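Local atomic coordinates of type-iv like pilin ttha1219 (Thermus thermophilus, PDB entry 5G23), a protein that is a type IV-like pilin resembling type II secretion pseudopilins, probably serving pilus-related DNA uptake in natural competence. Residues V55-L60 and G106-E110; P76-D81 and K156-Q160; V111-L116 and V140-F145; S174-L180 and K225-T231. One frame throughout, in Å; residues are numbered along the deposited sequence.

Contact 1: V55-L60 and G106-E110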
loop_
_atom_site.group_PDB
_atom_site.type_symbol
_atom_site.label_atom_id
_atom_site.label_comp_id
_atom_site.label_asym_id
_atom_site.label_seq_id
_atom_site.Cartn_x
_atom_site.Cartn_y
_atom_site.Cartn_z
ATOM N N VAL B 55 -3.492 -0.187 -0.029
ATOM C CA VAL B 55 -2.867 0.329 -1.255
ATOM C C VAL B 55 -3.913 0.990 -2.123
ATOM O O VAL B 55 -3.718 2.061 -2.632
ATOM C CB VAL B 55 -2.120 -0.792 -2.002
ATOM C CG1 VAL B 55 -1.635 -0.363 -3.390
ATOM C CG2 VAL B 55 -0.893 -1.269 -1.174
ATOM N N LEU B 56 -5.028 0.298 -2.379
ATOM C CA LEU B 56 -6.038 0.806 -3.287
ATOM C C LEU B 56 -6.743 2.018 -2.745
ATOM O O LEU B 56 -7.053 2.958 -3.520
ATOM C CB LEU B 56 -7.038 -0.311 -3.641
ATOM C CG LEU B 56 -6.750 -1.181 -4.860
ATOM C CD1 LEU B 56 -5.452 -1.981 -4.656
ATOM C CD2 LEU B 56 -7.934 -2.149 -5.114
ATOM N N ALA B 57 -7.012 2.050 -1.437
ATOM C CA ALA B 57 -7.702 3.177 -0.868
ATOM C C ALA B 57 -6.923 4.430 -0.948
ATOM O O ALA B 57 -7.454 5.499 -1.298
ATOM C CB ALA B 57 -8.066 2.937 0.561
ATOM N N ARG B 58 -5.620 4.319 -0.701
ATOM C CA ARG B 58 -4.786 5.519 -0.732
ATOM C C ARG B 58 -4.729 6.092 -2.127
ATOM O O ARG B 58 -4.718 7.303 -2.316
ATOM C CB ARG B 58 -3.391 5.218 -0.214
ATOM C CG ARG B 58 -2.540 6.450 0.015
ATOM C CD ARG B 58 -1.075 6.194 0.468
ATOM N NE ARG B 58 -0.429 7.486 0.830
ATOM C CZ ARG B 58 0.125 7.803 1.999
ATOM N NH1 ARG B 58 0.222 6.895 3.000
ATOM N NH2 ARG B 58 0.635 9.020 2.168
ATOM N N GLU B 59 -4.676 5.226 -3.120
ATOM C CA GLU B 59 -4.592 5.655 -4.465
ATOM C C GLU B 59 -5.936 6.263 -4.951
ATOM O O GLU B 59 -5.952 7.256 -5.666
ATOM C CB GLU B 59 -4.163 4.438 -5.281
ATOM C CG GLU B 59 -3.971 4.612 -6.757
ATOM C CD GLU B 59 -2.605 5.110 -7.092
ATOM O OE1 GLU B 59 -1.766 5.211 -6.168
ATOM O OE2 GLU B 59 -2.451 5.520 -8.248
ATOM N N LEU B 60 -7.048 5.630 -4.632
ATOM C CA LEU B 60 -8.330 6.038 -5.155
ATOM C C LEU B 60 -8.888 7.296 -4.456
ATOM O O LEU B 60 -9.642 8.044 -5.086
ATOM C CB LEU B 60 -9.340 4.889 -5.109
ATOM C CG LEU B 60 -8.970 3.744 -6.075
ATOM C CD1 LEU B 60 -9.834 2.523 -5.847
ATOM C CD2 LEU B 60 -9.080 4.161 -7.551
ATOM N N GLY B 106 -2.778 8.922 -14.346
ATOM C CA GLY B 106 -3.827 7.926 -14.326
ATOM C C GLY B 106 -3.429 6.712 -13.520
ATOM O O GLY B 106 -2.253 6.368 -13.355
ATOM N N THR B 107 -4.444 5.998 -13.112
ATOM C CA THR B 107 -4.302 4.803 -12.354
ATOM C C THR B 107 -5.430 3.867 -12.714
ATOM O O THR B 107 -6.569 4.307 -12.962
ATOM C CB THR B 107 -4.268 5.149 -10.834
ATOM O OG1 THR B 107 -3.816 3.996 -10.104
ATOM C CG2 THR B 107 -5.632 5.596 -10.307
ATOM N N GLY B 108 -5.134 2.588 -12.733
ATOM C CA GLY B 108 -6.147 1.537 -13.042
ATOM C C GLY B 108 -5.928 0.194 -12.344
ATOM O O GLY B 108 -4.777 -0.266 -12.155
ATOM N N TYR B 109 -7.040 -0.435 -11.965
ATOM C CA TYR B 109 -7.036 -1.726 -11.375
ATOM C C TYR B 109 -7.987 -2.619 -12.144
ATOM O O TYR B 109 -9.078 -2.173 -12.527
ATOM C CB TYR B 109 -7.512 -1.642 -9.911
ATOM C CG TYR B 109 -6.569 -0.916 -9.056
ATOM C CD1 TYR B 109 -5.439 -1.580 -8.537
ATOM C CD2 TYR B 109 -6.798 0.362 -8.676
ATOM C CE1 TYR B 109 -4.544 -0.904 -7.740
ATOM C CE2 TYR B 109 -5.912 1.044 -7.869
ATOM C CZ TYR B 109 -4.786 0.405 -7.415
ATOM O OH TYR B 109 -3.941 1.062 -6.551
ATOM N N GLU B 110 -7.605 -3.868 -12.326
ATOM C CA GLU B 110 -8.464 -4.920 -12.948
ATOM C C GLU B 110 -8.102 -6.290 -12.458
ATOM O O GLU B 110 -6.994 -6.486 -12.035
ATOM C CB GLU B 110 -8.194 -4.957 -14.467
ATOM C CG GLU B 110 -8.524 -3.694 -15.229
ATOM C CD GLU B 110 -8.606 -3.915 -16.729
ATOM O OE1 GLU B 110 -8.869 -5.086 -17.171
ATOM O OE2 GLU B 110 -8.372 -2.914 -17.465
#
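Tyr109 lays its ring against the side of helix 55-60 and buries more surface here than any other residue of the two segments. Leu56 sits over one face of that ring. Its CG stands 3.6 Å from the centroid of the Tyr109 ring, 14° off the ring normal, which makes a CH-pi contact. The branch CD1 of Leu56 reaches CE1 of Tyr109 at 3.4 Å. The leucine runs antiparallel to the tyrosine side chain, and its CG is offset toward the rim of the ring. Leu60 CD2 comes to the ring edge, near its plane. The phenol OH of Tyr109 reaches the helix, 3.6 Å from Glu59 CG.

Glu59 is the polar partner. Its CG is anti to the backbone N (chi1 -179°), and the chain then bends at chi2. This brings the carboxylate up to Thr107. Thr107 OG1 donates a hydrogen bond of 2.8 Å to Glu59 OE2. The hydroxyl arrives on the anti side of that oxygen, 28° out of the carboxylate plane. Thr107 OG1 also bonds to the indole NE1 of Trp118, which fixes the hydroxyl between two partners. Glu59 OE1 makes a long, weak ion pair with Arg58 of the second subunit, so the carboxylate also takes part in the subunit interface.

The axes of helix 55-60 and strand 106-110 pass 10.2 Å apart. A helix laid on an antiparallel sheet through buried apolar side chains is the basic plan of type IV pilins and pseudopilins.

Contact 2: P76-D81 and K156-Q160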
loop_
_atom_site.group_PDB
_atom_site.type_symbol
_atom_site.label_atom_id
_atom_site.label_comp_id
_atom_site.label_asym_id
_atom_site.label_seq_id
_atom_site.Cartn_x
_atom_site.Cartn_y
_atom_site.Cartn_z
ATOM N N PRO B 76 -17.856 -2.324 -14.390
ATOM C CA PRO B 76 -18.207 -3.575 -13.759
ATOM C C PRO B 76 -18.520 -4.628 -14.785
ATOM O O PRO B 76 -18.952 -4.329 -15.919
ATOM C CB PRO B 76 -19.471 -3.266 -12.938
ATOM C CG PRO B 76 -20.045 -2.049 -13.620
ATOM C CD PRO B 76 -18.904 -1.291 -14.249
ATOM N N SER B 77 -18.238 -5.853 -14.418
ATOM C CA SER B 77 -18.540 -6.983 -15.321
ATOM C C SER B 77 -18.638 -8.260 -14.504
ATOM O O SER B 77 -18.105 -8.346 -13.379
ATOM C CB SER B 77 -17.444 -7.085 -16.378
ATOM O OG SER B 77 -16.355 -7.939 -15.966
ATOM N N SER B 78 -19.320 -9.255 -15.069
ATOM C CA SER B 78 -19.415 -10.573 -14.430
ATOM C C SER B 78 -18.076 -11.195 -14.164
ATOM O O SER B 78 -17.957 -12.011 -13.276
ATOM C CB SER B 78 -20.243 -11.527 -15.319
ATOM O OG SER B 78 -21.599 -11.208 -15.132
ATOM N N GLN B 79 -17.070 -10.809 -14.959
ATOM C CA GLN B 79 -15.723 -11.346 -14.808
ATOM C C GLN B 79 -14.839 -10.583 -13.799
ATOM O O GLN B 79 -13.632 -10.869 -13.729
ATOM C CB GLN B 79 -14.994 -11.350 -16.165
ATOM C CG GLN B 79 -15.729 -12.040 -17.308
ATOM C CD GLN B 79 -15.866 -13.517 -17.070
ATOM O OE1 GLN B 79 -16.821 -13.947 -16.417
ATOM N NE2 GLN B 79 -14.914 -14.321 -17.586
ATOM N N GLY B 80 -15.374 -9.579 -13.089
ATOM C CA GLY B 80 -14.505 -8.685 -12.352
ATOM C C GLY B 80 -14.579 -7.235 -12.806
ATOM O O GLY B 80 -14.701 -6.927 -13.977
ATOM N N ASP B 81 -14.523 -6.341 -11.864
ATOM C CA ASP B 81 -14.692 -4.984 -12.185
ATOM C C ASP B 81 -13.386 -4.339 -12.517
ATOM O O ASP B 81 -12.335 -4.853 -12.099
ATOM C CB ASP B 81 -15.390 -4.262 -11.062
ATOM C CG ASP B 81 -16.823 -4.787 -10.831
ATOM O OD1 ASP B 81 -17.324 -5.696 -11.607
ATOM O OD2 ASP B 81 -17.452 -4.306 -9.897
ATOM N N LYS B 156 -24.734 2.306 -6.273
ATOM C CA LYS B 156 -24.980 1.819 -7.630
ATOM C C LYS B 156 -23.790 0.963 -8.055
ATOM O O LYS B 156 -22.674 1.115 -7.526
ATOM C CB LYS B 156 -25.128 3.036 -8.562
ATOM C CG LYS B 156 -26.376 3.879 -8.278
ATOM C CD LYS B 156 -26.530 5.098 -9.125
ATOM C CE LYS B 156 -27.816 5.801 -8.696
ATOM N NZ LYS B 156 -28.096 6.928 -9.560
ATOM N N ARG B 157 -24.031 0.048 -8.998
ATOM C CA ARG B 157 -22.923 -0.674 -9.632
ATOM C C ARG B 157 -23.283 -0.879 -11.067
ATOM O O ARG B 157 -24.161 -1.679 -11.434
ATOM C CB ARG B 157 -22.583 -2.000 -8.943
ATOM C CG ARG B 157 -21.537 -2.835 -9.654
ATOM C CD ARG B 157 -21.003 -4.021 -8.866
ATOM N NE ARG B 157 -20.203 -4.937 -9.683
ATOM C CZ ARG B 157 -20.714 -5.877 -10.507
ATOM N NH1 ARG B 157 -21.999 -6.090 -10.573
ATOM N NH2 ARG B 157 -19.939 -6.564 -11.302
ATOM N N GLN B 158 -22.655 -0.042 -11.868
ATOM C CA GLN B 158 -23.022 0.072 -13.260
ATOM C C GLN B 158 -21.888 0.830 -13.906
ATOM O O GLN B 158 -21.073 1.478 -13.232
ATOM C CB GLN B 158 -24.344 0.815 -13.448
ATOM C CG GLN B 158 -24.410 2.186 -12.815
ATOM C CD GLN B 158 -25.811 2.763 -12.714
ATOM O OE1 GLN B 158 -26.706 2.142 -12.121
ATOM N NE2 GLN B 158 -26.025 3.885 -13.348
ATOM N N ALA B 159 -21.865 0.794 -15.240
ATOM C CA ALA B 159 -20.875 1.592 -16.011
ATOM C C ALA B 159 -21.055 3.018 -15.624
ATOM O O ALA B 159 -22.187 3.575 -15.636
ATOM C CB ALA B 159 -21.109 1.453 -17.491
ATOM N N GLN B 160 -19.978 3.680 -15.349
ATOM C CA GLN B 160 -20.110 5.065 -15.024
ATOM C C GLN B 160 -18.851 5.825 -15.245
ATOM O O GLN B 160 -17.797 5.324 -14.875
ATOM C CB GLN B 160 -20.422 5.058 -13.541
ATOM C CG GLN B 160 -20.061 6.307 -12.791
ATOM C CD GLN B 160 -21.219 7.290 -12.830
ATOM O OE1 GLN B 160 -21.895 7.432 -13.859
ATOM N NE2 GLN B 160 -21.524 7.872 -11.692
#
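Arg157 and Asp81 approach from opposite directions with their flat groups nearly coplanar, the carboxylate and guanidinium planes being 16° apart. The grip is side-on and bidentate. Arg157 NH2 gives a straight bond of 2.8 Å to Asp81 OD1, and Arg157 NE gives another of 2.8 Å to Asp81 OD2. Each oxygen uses its syn lone pair. The arginine reaches this far because its chain is extended from CG to NE, starting with CG anti to the backbone N (chi1 174°).

Pro76 packs over one face of the guanidinium, with its CB 3.7 Å from Arg157 NH2. The proline ring also presses on the backbone, its CG lying 3.4 Å from Gln158 C.

Segment 76-81 is the connection of the beta hairpin of strands 69-75 and 82-88, and Asp81 ties back to its start. Ser77 to Gly80 form a type I turn, with Gly80 N bonded to Ser77 O. Ser77 N donates to Asp81 OD1 at 3.0 Å, from above the carboxylate plane, so this oxygen accepts from two donors. Ser77 OG bonds to Gly80 O and braces the turn from within.

Asp81 OD2 also accepts from the backbone N of Val147. Arg157 NH1 forms a salt bridge with Glu211.

Contact 3: V111-L116 and V140-F145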
loop_
_atom_site.group_PDB
_atom_site.type_symbol
_atom_site.label_atom_id
_atom_site.label_comp_id
_atom_site.label_asym_id
_atom_site.label_seq_id
_atom_site.Cartn_x
_atom_site.Cartn_y
_atom_site.Cartn_z
ATOM N N VAL B 111 -9.023 -7.244 -12.558
ATOM C CA VAL B 111 -8.732 -8.651 -12.262
ATOM C C VAL B 111 -8.727 -9.430 -13.576
ATOM O O VAL B 111 -9.565 -9.230 -14.444
ATOM C CB VAL B 111 -9.752 -9.309 -11.312
ATOM C CG1 VAL B 111 -9.548 -10.824 -11.194
ATOM C CG2 VAL B 111 -9.590 -8.753 -9.946
ATOM N N ASN B 112 -7.760 -10.301 -13.692
ATOM C CA ASN B 112 -7.682 -11.215 -14.839
ATOM C C ASN B 112 -7.051 -12.523 -14.369
ATOM O O ASN B 112 -6.021 -12.482 -13.666
ATOM C CB ASN B 112 -6.797 -10.585 -15.918
ATOM C CG ASN B 112 -6.476 -11.580 -17.039
ATOM O OD1 ASN B 112 -5.358 -12.100 -17.135
ATOM N ND2 ASN B 112 -7.475 -11.878 -17.855
ATOM N N GLN B 113 -7.638 -13.666 -14.747
ATOM C CA GLN B 113 -7.082 -14.979 -14.397
ATOM C C GLN B 113 -6.707 -15.120 -12.900
ATOM O O GLN B 113 -5.596 -15.579 -12.540
ATOM C CB GLN B 113 -5.865 -15.283 -15.249
ATOM C CG GLN B 113 -6.219 -15.437 -16.707
ATOM C CD GLN B 113 -5.026 -15.901 -17.505
ATOM O OE1 GLN B 113 -3.882 -15.875 -17.034
ATOM N NE2 GLN B 113 -5.282 -16.349 -18.706
ATOM N N GLY B 114 -7.629 -14.701 -12.033
ATOM C CA GLY B 114 -7.434 -14.921 -10.578
ATOM C C GLY B 114 -6.443 -13.977 -9.913
ATOM O O GLY B 114 -6.058 -14.208 -8.756
ATOM N N ALA B 115 -5.986 -12.940 -10.635
ATOM C CA ALA B 115 -5.050 -11.909 -10.110
ATOM C C ALA B 115 -5.603 -10.481 -10.247
ATOM O O ALA B 115 -6.163 -10.139 -11.286
ATOM C CB ALA B 115 -3.714 -11.981 -10.823
ATOM N N LEU B 116 -5.447 -9.682 -9.186
ATOM C CA LEU B 116 -5.682 -8.314 -9.246
ATOM C C LEU B 116 -4.376 -7.656 -9.744
ATOM O O LEU B 116 -3.335 -7.927 -9.214
ATOM C CB LEU B 116 -6.087 -7.782 -7.862
ATOM C CG LEU B 116 -6.334 -6.278 -7.710
ATOM C CD1 LEU B 116 -7.554 -5.809 -8.455
ATOM C CD2 LEU B 116 -6.462 -5.938 -6.227
ATOM N N VAL B 140 -2.674 -17.922 -4.247
ATOM C CA VAL B 140 -3.830 -17.058 -3.925
ATOM C C VAL B 140 -4.602 -16.853 -5.191
ATOM O O VAL B 140 -4.047 -16.462 -6.183
ATOM C CB VAL B 140 -3.425 -15.685 -3.337
ATOM C CG1 VAL B 140 -4.622 -14.812 -3.120
ATOM C CG2 VAL B 140 -2.594 -15.843 -2.061
ATOM N N GLN B 141 -5.897 -17.085 -5.124
ATOM C CA GLN B 141 -6.808 -16.786 -6.239
ATOM C C GLN B 141 -7.760 -15.729 -5.831
ATOM O O GLN B 141 -8.474 -15.874 -4.801
ATOM C CB GLN B 141 -7.591 -18.043 -6.643
ATOM C CG GLN B 141 -6.690 -19.075 -7.312
ATOM C CD GLN B 141 -6.302 -18.652 -8.697
ATOM O OE1 GLN B 141 -7.162 -18.306 -9.537
ATOM N NE2 GLN B 141 -5.016 -18.670 -8.965
ATOM N N VAL B 142 -7.811 -14.646 -6.596
ATOM C CA VAL B 142 -8.802 -13.592 -6.397
ATOM C C VAL B 142 -10.043 -14.050 -7.150
ATOM O O VAL B 142 -10.027 -14.071 -8.357
ATOM C CB VAL B 142 -8.243 -12.194 -6.842
ATOM C CG1 VAL B 142 -9.305 -11.117 -6.697
ATOM C CG2 VAL B 142 -7.057 -11.829 -5.967
ATOM N N GLU B 143 -11.100 -14.389 -6.409
ATOM C CA GLU B 143 -12.334 -14.965 -6.979
ATOM C C GLU B 143 -13.385 -13.883 -7.290
ATOM O O GLU B 143 -14.306 -14.124 -8.064
ATOM C CB GLU B 143 -12.918 -15.968 -6.044
ATOM C CG GLU B 143 -11.945 -17.147 -5.935
ATOM C CD GLU B 143 -12.400 -18.231 -5.005
ATOM O OE1 GLU B 143 -13.399 -18.072 -4.254
ATOM O OE2 GLU B 143 -11.695 -19.236 -4.997
ATOM N N ALA B 144 -13.236 -12.716 -6.696
ATOM C CA ALA B 144 -14.157 -11.583 -6.964
ATOM C C ALA B 144 -13.546 -10.265 -6.625
ATOM O O ALA B 144 -12.866 -10.135 -5.585
ATOM C CB ALA B 144 -15.479 -11.785 -6.214
ATOM N N PHE B 145 -13.746 -9.287 -7.508
ATOM C CA PHE B 145 -13.368 -7.900 -7.301
ATOM C C PHE B 145 -14.563 -7.111 -7.780
ATOM O O PHE B 145 -15.060 -7.307 -8.867
ATOM C CB PHE B 145 -12.079 -7.446 -8.032
ATOM C CG PHE B 145 -11.715 -6.001 -7.860
ATOM C CD1 PHE B 145 -11.598 -5.427 -6.630
ATOM C CD2 PHE B 145 -11.414 -5.201 -8.972
ATOM C CE1 PHE B 145 -11.252 -4.071 -6.485
ATOM C CE2 PHE B 145 -11.071 -3.828 -8.860
ATOM C CZ PHE B 145 -10.944 -3.289 -7.597
HETATM O O HOH W 1 -4.438 -17.939 -11.675
#
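Val142 points its side chain at the hairpin 111-116. From CB outward, its atoms meet first backbone and then apolar groups. The CB lies 3.5 Å from Gly114 O. CG2 lies near the same oxygen and, at 4.2 Å, Leu116 N. CG1, anti to the backbone N (chi1 177°), meets Val111 CG2 at 4.0 Å.

That same Val111 methyl also touches Phe145, 3.4 Å from its CB. Leu116 covers one face of the Phe145 ring. Its CD1 is 4.0 Å from the ring centroid and 13° off the normal, a CH-pi contact.

The backbone adds one direct bond. Val142 N donates to Gly114 O at 2.8 Å, almost straight at the hydrogen but 42° out of the carbonyl plane. Gly114 lies in the type I' turn from Asn112 to Ala115, which joins strands 104-112 and 115-122. Beside it a water bridges Gln113 O and Gln141 NE2, while Gln141 NE2 also bonds to Asp138 O.

The chemistry implies a split contact: one straight backbone bond and a bridging water hold the turn of one sheet to a strand of the other, while the side chains of Val111, Leu116, Val142 and Phe145 pack by apolar contact.

Contact 4: S174-L180 and K225-T231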
loop_
_atom_site.group_PDB
_atom_site.type_symbol
_atom_site.label_atom_id
_atom_site.label_comp_id
_atom_site.label_asym_id
_atom_site.label_seq_id
_atom_site.Cartn_x
_atom_site.Cartn_y
_atom_site.Cartn_z
ATOM N N SER B 174 -19.735 10.352 -4.022
ATOM C CA SER B 174 -19.183 10.685 -2.717
ATOM C C SER B 174 -18.241 9.610 -2.163
ATOM O O SER B 174 -17.476 9.905 -1.250
ATOM C CB SER B 174 -20.298 11.081 -1.760
ATOM O OG SER B 174 -21.051 10.007 -1.385
ATOM N N ALA B 175 -18.388 8.371 -2.629
ATOM C CA ALA B 175 -17.586 7.234 -2.116
ATOM C C ALA B 175 -17.602 6.063 -3.035
ATOM O O ALA B 175 -18.502 5.942 -3.873
ATOM C CB ALA B 175 -18.034 6.834 -0.734
ATOM N N LEU B 176 -16.621 5.179 -2.885
ATOM C CA LEU B 176 -16.543 3.901 -3.586
ATOM C C LEU B 176 -16.565 2.806 -2.525
ATOM O O LEU B 176 -16.006 3.002 -1.441
ATOM C CB LEU B 176 -15.278 3.753 -4.396
ATOM C CG LEU B 176 -15.035 4.794 -5.483
ATOM C CD1 LEU B 176 -13.693 4.543 -6.130
ATOM C CD2 LEU B 176 -16.138 4.754 -6.540
ATOM N N ALA B 177 -17.208 1.722 -2.853
ATOM C CA ALA B 177 -17.111 0.507 -2.085
ATOM C C ALA B 177 -16.380 -0.530 -2.907
ATOM O O ALA B 177 -16.740 -0.805 -4.060
ATOM C CB ALA B 177 -18.473 -0.018 -1.706
ATOM N N LEU B 178 -15.342 -1.117 -2.323
ATOM C CA LEU B 178 -14.549 -2.136 -2.957
ATOM C C LEU B 178 -14.635 -3.453 -2.177
ATOM O O LEU B 178 -14.700 -3.435 -0.938
ATOM C CB LEU B 178 -13.105 -1.678 -3.064
ATOM C CG LEU B 178 -13.002 -0.470 -3.985
ATOM C CD1 LEU B 178 -12.940 0.744 -3.109
ATOM C CD2 LEU B 178 -11.774 -0.551 -4.814
ATOM N N TYR B 179 -14.721 -4.555 -2.921
ATOM C CA TYR B 179 -14.848 -5.888 -2.338
ATOM C C TYR B 179 -13.877 -6.841 -3.020
ATOM O O TYR B 179 -13.799 -6.885 -4.218
ATOM C CB TYR B 179 -16.287 -6.411 -2.498
ATOM C CG TYR B 179 -16.452 -7.832 -2.066
ATOM C CD1 TYR B 179 -16.704 -8.160 -0.747
ATOM C CD2 TYR B 179 -16.367 -8.885 -3.007
ATOM C CE1 TYR B 179 -16.843 -9.470 -0.329
ATOM C CE2 TYR B 179 -16.519 -10.211 -2.618
ATOM C CZ TYR B 179 -16.794 -10.499 -1.278
ATOM O OH TYR B 179 -16.888 -11.758 -0.897
ATOM N N LEU B 180 -13.152 -7.625 -2.188
ATOM C CA LEU B 180 -12.340 -8.702 -2.657
ATOM C C LEU B 180 -12.718 -10.008 -1.930
ATOM O O LEU B 180 -12.997 -10.004 -0.695
ATOM C CB LEU B 180 -10.867 -8.400 -2.375
ATOM C CG LEU B 180 -10.191 -7.357 -3.247
ATOM C CD1 LEU B 180 -8.856 -6.942 -2.642
ATOM C CD2 LEU B 180 -10.011 -7.964 -4.640
ATOM N N LYS B 225 -12.989 -8.996 1.977
ATOM C CA LYS B 225 -12.867 -7.745 2.565
ATOM C C LYS B 225 -13.715 -6.741 1.778
ATOM O O LYS B 225 -13.647 -6.696 0.575
ATOM C CB LYS B 225 -11.433 -7.267 2.637
ATOM C CG LYS B 225 -11.305 -6.096 3.622
ATOM C CD LYS B 225 -9.882 -5.654 3.718
ATOM C CE LYS B 225 -9.742 -4.456 4.636
ATOM N NZ LYS B 225 -9.913 -4.888 6.046
ATOM N N LEU B 226 -14.514 -5.990 2.518
ATOM C CA LEU B 226 -15.243 -4.819 1.995
ATOM C C LEU B 226 -14.668 -3.566 2.636
ATOM O O LEU B 226 -14.562 -3.489 3.860
ATOM C CB LEU B 226 -16.721 -4.900 2.322
ATOM C CG LEU B 226 -17.624 -3.726 1.930
ATOM C CD1 LEU B 226 -17.777 -3.659 0.438
ATOM C CD2 LEU B 226 -18.970 -3.837 2.586
ATOM N N TRP B 227 -14.356 -2.539 1.818
ATOM C CA TRP B 227 -13.918 -1.286 2.368
ATOM C C TRP B 227 -14.487 -0.107 1.564
ATOM O O TRP B 227 -14.736 -0.262 0.372
ATOM C CB TRP B 227 -12.402 -1.272 2.550
ATOM C CG TRP B 227 -11.551 -1.211 1.311
ATOM C CD1 TRP B 227 -10.834 -0.173 0.964
ATOM C CD2 TRP B 227 -11.251 -2.238 0.382
ATOM N NE1 TRP B 227 -10.139 -0.411 -0.167
ATOM C CE2 TRP B 227 -10.378 -1.698 -0.550
ATOM C CE3 TRP B 227 -11.701 -3.555 0.192
ATOM C CZ2 TRP B 227 -9.901 -2.416 -1.636
ATOM C CZ3 TRP B 227 -11.171 -4.315 -0.841
ATOM C CH2 TRP B 227 -10.288 -3.738 -1.775
ATOM N N ILE B 228 -14.679 1.005 2.248
ATOM C CA ILE B 228 -15.270 2.181 1.695
ATOM C C ILE B 228 -14.212 3.243 1.612
ATOM O O ILE B 228 -13.469 3.462 2.558
ATOM C CB ILE B 228 -16.373 2.729 2.595
ATOM C CG1 ILE B 228 -17.372 1.652 2.926
ATOM C CG2 ILE B 228 -16.988 3.935 1.889
ATOM C CD1 ILE B 228 -17.985 0.940 1.715
ATOM N N VAL B 229 -14.096 3.851 0.449
ATOM C CA VAL B 229 -13.137 4.923 0.168
ATOM C C VAL B 229 -13.876 6.188 -0.164
ATOM O O VAL B 229 -14.656 6.206 -1.127
ATOM C CB VAL B 229 -12.259 4.561 -1.026
ATOM C CG1 VAL B 229 -11.214 5.639 -1.201
ATOM C CG2 VAL B 229 -11.531 3.244 -0.789
ATOM N N GLN B 230 -13.696 7.256 0.639
ATOM C CA GLN B 230 -14.362 8.510 0.356
ATOM C C GLN B 230 -13.689 9.107 -0.886
ATOM O O GLN B 230 -12.475 8.925 -1.097
ATOM C CB GLN B 230 -14.313 9.456 1.569
ATOM C CG GLN B 230 -14.901 8.896 2.809
ATOM C CD GLN B 230 -16.369 8.597 2.703
ATOM O OE1 GLN B 230 -16.764 7.489 3.024
ATOM N NE2 GLN B 230 -17.177 9.522 2.215
ATOM N N THR B 231 -14.470 9.834 -1.700
ATOM C CA THR B 231 -13.961 10.445 -2.879
ATOM C C THR B 231 -14.356 11.926 -2.911
ATOM O O THR B 231 -15.117 12.374 -3.770
ATOM C CB THR B 231 -14.455 9.715 -4.137
ATOM O OG1 THR B 231 -15.878 9.678 -4.131
ATOM C CG2 THR B 231 -13.916 8.276 -4.230
HETATM O O HOH W 2 -19.983 9.413 1.072
#
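Val229 N and Leu176 O form a hydrogen bond of 2.8 Å, and Leu176 N returns one of the same length to Val229 O. The ladder runs on through Leu178 with Trp227 and Leu180 with Lys225, each a reciprocal hydrogen-bonded pair. Ala175-Gln230, Ala177-Ile228 and Tyr179-Leu226 alternate with them as non-hydrogen-bonded pairs. Beyond the last strand residue, Thr231 N still reaches Ser174 O at 3.0 Å.

Leu178 and Trp227 bury the largest areas on the face that also carries Leu176 and Leu180. Trp227 CG sits between the backbone N and the carbonyl carbon (chi1 71°), which turns the indole back over the neighbouring strand. Leu178 CB lies over one face of the six-membered ring, 3.6 Å from its centroid and 10° off the normal. Leu180 CD1 approaches Trp227 CH2 at 3.6 Å. Leu178 CD1 goes the other way, to Val229 CG2 at 3.7 Å. This face is packed by Ala53 and Ala57 of helix 44-61.

On the other face, Ala177 CB meets Ile228 CD1 at 3.6 Å. There Tyr179 OH bonds to Glu224 OE1.

The pairing is that of an antiparallel sheet whose inner face receives the N-terminal helix, as in pilin and pseudopilin globular domains.

Overall arrangement
From the N terminus, helix 44-61 comes first, and contact 1 closes a loop by setting it against strand 104-112. Contact 2 starts inside that loop, at residues 76-81, and ends beyond it at 156-160, so the two cross. Contact 3 opens and closes within the span of contact 2. It joins the 111-116 hairpin of the seven-stranded sheet to strand 141-151 of the four-stranded sheet. Contact 4 follows in series and pairs strands 173-184 and 221-230 in that second sheet. Leu56 packs on Phe145 and Leu116 of contact 3 and on Trp227 of contact 4. The helix thus touches both sheets, while contact 2 lies toward the surface.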